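Local coordinates for protein triabin (PDB 1AVG) that inhibits thrombin by forming a one-to-one non-covalent complex with it, inhibiting fibrin formation and thrombin-induced platelet aggregation, at residues 18-30 with 125-138. Numbering follows the deposited sequence.
Unlike the reference sequence in segment 125-138: F127 (reference Leu).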
# COMPACT_ATOMS: atom_id res chain seq x y z
N GLU C 18 -1.68 6.42 27.61
CA GLU C 18 -3.01 6.76 28.08
C GLU C 18 -4.01 7.17 26.99
O GLU C 18 -5.21 7.26 27.26
CB GLU C 18 -2.97 7.79 29.20
CG GLU C 18 -4.13 7.64 30.20
CD GLU C 18 -4.30 6.20 30.73
OE1 GLU C 18 -3.29 5.53 31.04
OE2 GLU C 18 -5.46 5.75 30.83
N GLU C 19 -3.53 7.44 25.79
CA GLU C 19 -4.44 7.79 24.70
C GLU C 19 -4.94 6.46 24.15
O GLU C 19 -6.04 6.37 23.61
CB GLU C 19 -3.73 8.59 23.60
CG GLU C 19 -3.68 10.09 23.85
CD GLU C 19 -3.24 10.87 22.62
OE1 GLU C 19 -2.05 10.81 22.26
OE2 GLU C 19 -4.10 11.55 22.01
N PHE C 20 -4.11 5.43 24.30
CA PHE C 20 -4.49 4.12 23.84
C PHE C 20 -5.33 3.39 24.87
O PHE C 20 -6.41 2.91 24.55
CB PHE C 20 -3.28 3.26 23.49
CG PHE C 20 -3.65 1.90 23.00
CD1 PHE C 20 -3.97 0.88 23.90
CD2 PHE C 20 -3.78 1.65 21.64
CE1 PHE C 20 -4.41 -0.36 23.45
CE2 PHE C 20 -4.22 0.41 21.18
CZ PHE C 20 -4.54 -0.59 22.09
N PHE C 21 -4.80 3.24 26.08
CA PHE C 21 -5.53 2.55 27.13
C PHE C 21 -6.64 3.42 27.69
O PHE C 21 -6.60 3.87 28.84
CB PHE C 21 -4.59 2.05 28.23
CG PHE C 21 -3.63 1.03 27.75
CD1 PHE C 21 -4.08 -0.23 27.38
CD2 PHE C 21 -2.29 1.33 27.62
CE1 PHE C 21 -3.19 -1.18 26.89
CE2 PHE C 21 -1.39 0.39 27.12
CZ PHE C 21 -1.84 -0.87 26.75
N ASN C 22 -7.63 3.62 26.84
CA ASN C 22 -8.79 4.42 27.15
C ASN C 22 -9.80 4.08 26.08
O ASN C 22 -9.46 4.06 24.90
CB ASN C 22 -8.43 5.91 27.08
CG ASN C 22 -9.62 6.82 27.31
OD1 ASN C 22 -10.47 6.55 28.17
ND2 ASN C 22 -9.69 7.90 26.54
N GLY C 23 -11.01 3.71 26.49
CA GLY C 23 -12.04 3.38 25.52
C GLY C 23 -12.14 1.92 25.11
O GLY C 23 -11.76 1.01 25.86
N THR C 24 -12.68 1.70 23.92
CA THR C 24 -12.88 0.37 23.38
C THR C 24 -12.20 0.20 22.02
O THR C 24 -12.27 1.07 21.16
CB THR C 24 -14.39 0.06 23.23
OG1 THR C 24 -15.06 0.28 24.49
CG2 THR C 24 -14.61 -1.38 22.79
N TRP C 25 -11.53 -0.94 21.86
CA TRP C 25 -10.86 -1.30 20.62
C TRP C 25 -11.42 -2.66 20.26
O TRP C 25 -11.65 -3.49 21.14
CB TRP C 25 -9.35 -1.44 20.83
CG TRP C 25 -8.62 -0.16 21.10
CD1 TRP C 25 -8.22 0.32 22.31
CD2 TRP C 25 -8.11 0.75 20.12
NE1 TRP C 25 -7.48 1.47 22.15
CE2 TRP C 25 -7.40 1.75 20.81
CE3 TRP C 25 -8.18 0.82 18.72
CZ2 TRP C 25 -6.76 2.81 20.15
CZ3 TRP C 25 -7.55 1.87 18.07
CH2 TRP C 25 -6.84 2.84 18.78
N TYR C 26 -11.67 -2.87 18.98
CA TYR C 26 -12.18 -4.15 18.50
C TYR C 26 -11.05 -4.80 17.72
O TYR C 26 -10.37 -4.15 16.95
CB TYR C 26 -13.39 -3.92 17.61
CG TYR C 26 -14.62 -3.47 18.36
CD1 TYR C 26 -14.84 -2.12 18.62
CD2 TYR C 26 -15.56 -4.39 18.80
CE1 TYR C 26 -15.99 -1.70 19.29
CE2 TYR C 26 -16.70 -3.99 19.46
CZ TYR C 26 -16.92 -2.65 19.71
OH TYR C 26 -18.08 -2.25 20.33
N LEU C 27 -10.86 -6.09 17.92
CA LEU C 27 -9.79 -6.82 17.27
C LEU C 27 -10.26 -8.15 16.68
O LEU C 27 -10.60 -9.07 17.41
CB LEU C 27 -8.66 -7.02 18.29
CG LEU C 27 -7.61 -8.12 18.17
CD1 LEU C 27 -6.76 -7.95 16.93
CD2 LEU C 27 -6.74 -8.04 19.40
N ALA C 28 -10.32 -8.23 15.35
CA ALA C 28 -10.75 -9.44 14.66
C ALA C 28 -9.54 -10.14 14.10
O ALA C 28 -8.55 -9.51 13.74
CB ALA C 28 -11.72 -9.11 13.55
N HIS C 29 -9.62 -11.47 14.02
CA HIS C 29 -8.51 -12.25 13.49
C HIS C 29 -8.67 -12.61 12.03
O HIS C 29 -7.87 -13.35 11.47
CB HIS C 29 -8.29 -13.51 14.34
CG HIS C 29 -7.60 -13.24 15.64
ND1 HIS C 29 -6.35 -13.74 15.93
CD2 HIS C 29 -7.97 -12.52 16.72
CE1 HIS C 29 -5.98 -13.34 17.14
NE2 HIS C 29 -6.95 -12.59 17.63
N GLY C 30 -9.69 -12.04 11.41
CA GLY C 30 -9.96 -12.29 10.00
C GLY C 30 -11.22 -11.55 9.61
O GLY C 30 -12.02 -11.21 10.48
N LEU C 125 -1.07 -7.93 15.12
CA LEU C 125 -2.51 -7.70 15.12
C LEU C 125 -2.85 -6.24 14.87
O LEU C 125 -2.02 -5.36 15.07
CB LEU C 125 -3.10 -8.13 16.46
CG LEU C 125 -2.75 -9.52 17.01
CD1 LEU C 125 -3.17 -9.60 18.47
CD2 LEU C 125 -3.42 -10.60 16.19
N VAL C 126 -4.09 -5.99 14.46
CA VAL C 126 -4.58 -4.65 14.19
C VAL C 126 -5.82 -4.34 15.03
O VAL C 126 -6.87 -4.94 14.83
CB VAL C 126 -4.93 -4.47 12.69
CG1 VAL C 126 -5.67 -3.16 12.47
CG2 VAL C 126 -3.67 -4.50 11.86
N PHE C 127 -5.68 -3.41 15.97
CA PHE C 127 -6.78 -3.01 16.83
C PHE C 127 -7.55 -1.89 16.15
O PHE C 127 -6.97 -0.87 15.77
CB PHE C 127 -6.27 -2.50 18.19
CG PHE C 127 -5.56 -3.54 19.03
CD1 PHE C 127 -4.23 -3.88 18.78
CD2 PHE C 127 -6.20 -4.13 20.12
CE1 PHE C 127 -3.56 -4.78 19.61
CE2 PHE C 127 -5.53 -5.03 20.96
CZ PHE C 127 -4.21 -5.35 20.70
N GLU C 128 -8.85 -2.07 15.97
CA GLU C 128 -9.68 -1.07 15.33
C GLU C 128 -10.43 -0.24 16.36
O GLU C 128 -10.84 -0.75 17.39
CB GLU C 128 -10.68 -1.73 14.40
CG GLU C 128 -10.04 -2.29 13.17
CD GLU C 128 -11.05 -2.83 12.21
OE1 GLU C 128 -11.87 -2.04 11.69
OE2 GLU C 128 -11.03 -4.06 11.98
N ARG C 129 -10.60 1.04 16.07
CA ARG C 129 -11.32 1.91 16.98
C ARG C 129 -12.80 1.87 16.59
O ARG C 129 -13.67 2.11 17.42
CB ARG C 129 -10.76 3.33 16.89
CG ARG C 129 -10.96 4.18 18.13
CD ARG C 129 -10.46 3.46 19.37
NE ARG C 129 -9.61 4.30 20.21
CZ ARG C 129 -9.53 4.20 21.54
NH1 ARG C 129 -10.25 3.31 22.20
NH2 ARG C 129 -8.67 4.96 22.20
N THR C 130 -13.07 1.53 15.33
CA THR C 130 -14.44 1.45 14.82
C THR C 130 -14.91 -0.00 14.67
O THR C 130 -14.19 -0.86 14.16
CB THR C 130 -14.57 2.23 13.47
OG1 THR C 130 -15.45 3.35 13.65
CG2 THR C 130 -15.08 1.34 12.32
N LYS C 131 -16.13 -0.27 15.14
CA LYS C 131 -16.71 -1.61 15.07
C LYS C 131 -17.13 -1.97 13.65
O LYS C 131 -17.86 -1.24 13.00
CB LYS C 131 -17.91 -1.73 16.00
CG LYS C 131 -18.60 -3.07 15.91
CD LYS C 131 -19.64 -3.25 17.01
CE LYS C 131 -20.75 -2.23 16.89
NZ LYS C 131 -21.63 -2.31 18.08
N SER C 132 -16.69 -3.13 13.20
CA SER C 132 -17.00 -3.60 11.86
C SER C 132 -18.39 -4.23 11.77
O SER C 132 -18.52 -5.34 11.27
CB SER C 132 -15.92 -4.60 11.40
OG SER C 132 -15.98 -4.88 10.02
N ASP C 133 -19.41 -3.53 12.26
CA ASP C 133 -20.80 -3.99 12.23
C ASP C 133 -21.08 -5.40 12.77
O ASP C 133 -21.74 -5.54 13.79
CB ASP C 133 -21.39 -3.84 10.82
CG ASP C 133 -21.54 -2.38 10.39
OD1 ASP C 133 -21.32 -1.47 11.22
OD2 ASP C 133 -21.90 -2.15 9.21
N THR C 134 -20.61 -6.43 12.06
CA THR C 134 -20.80 -7.82 12.47
C THR C 134 -20.30 -8.06 13.90
O THR C 134 -20.71 -9.01 14.56
CB THR C 134 -20.04 -8.78 11.51
OG1 THR C 134 -20.30 -8.40 10.15
CG2 THR C 134 -20.49 -10.22 11.70
N ASP C 135 -19.39 -7.20 14.36
CA ASP C 135 -18.84 -7.33 15.70
C ASP C 135 -19.90 -7.10 16.76
O ASP C 135 -20.80 -6.26 16.60
CB ASP C 135 -17.71 -6.32 15.96
CG ASP C 135 -16.57 -6.42 14.97
OD1 ASP C 135 -16.33 -7.52 14.42
OD2 ASP C 135 -15.90 -5.39 14.75
N PRO C 136 -19.82 -7.85 17.86
CA PRO C 136 -20.79 -7.68 18.94
C PRO C 136 -20.50 -6.31 19.54
O PRO C 136 -19.36 -5.84 19.51
CB PRO C 136 -20.38 -8.78 19.92
CG PRO C 136 -19.73 -9.81 19.05
CD PRO C 136 -18.91 -8.97 18.14
N ASP C 137 -21.53 -5.64 20.04
CA ASP C 137 -21.30 -4.34 20.66
C ASP C 137 -20.57 -4.63 21.97
O ASP C 137 -20.91 -5.57 22.68
CB ASP C 137 -22.64 -3.64 20.95
CG ASP C 137 -22.47 -2.26 21.58
OD1 ASP C 137 -21.50 -1.56 21.25
OD2 ASP C 137 -23.34 -1.88 22.39
N ALA C 138 -19.54 -3.84 22.27
CA ALA C 138 -18.78 -4.03 23.49
C ALA C 138 -19.73 -4.03 24.69
O ALA C 138 -19.55 -4.81 25.62
CB ALA C 138 -17.74 -2.95 23.64
O HOH W 1 -8.94 -6.13 13.34
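Y26 reaches across from strand 24-28 into the loop 129-137, where K131 lies over one face of its ring, with K131 CB 4.0 Å from the ring centroid, a CH-pi contact; D135 CB comes up obliquely near CD2, and the carbonyl of P136 meets the ring edge. At the far end Y26 OH accepts a hydrogen bond from A138 N (2.9 Å), at the start of helix 138-141, so the tyrosine ties strand 24-28 to the C-terminal helix. The backbone of the same residue makes the pair of bonds that joins the strands: Y26 N to E128 O and E128 N to Y26 O, both 2.8 Å. That single antiparallel hydrogen-bonded pair, with the strands at 139°, is where the first and last strands of the sheet, 24-28 and 122-128, meet and close the lipocalin-type barrel of the calycin superfamily. R129, next in line, lays its guanidinium flat on the indole of W25, planes 11° apart, while R129 CD sits 3.4 Å from the centroid of the six-membered ring. This is stacking, cation-pi and CH-pi at once, and the opposite indole face is covered by F20. Bends at chi2 and chi3 fold the arginine back along the indole and bring R129 NH1 and NH2 end-on to N22 O, at 2.9 and 3.0 Å respectively. NH1 also bonds to T24 O, but from above the carbonyl plane, and NE is taken by the carbonyl of Y103. On the barrel's inner side F127 is flanked by L27 CD2 over one face and the edge of F20 on the other, a T-shaped pair with planes at 89°. The carboxylates of E128 and D135 form salt bridges with basic side chains of the other protein's chain.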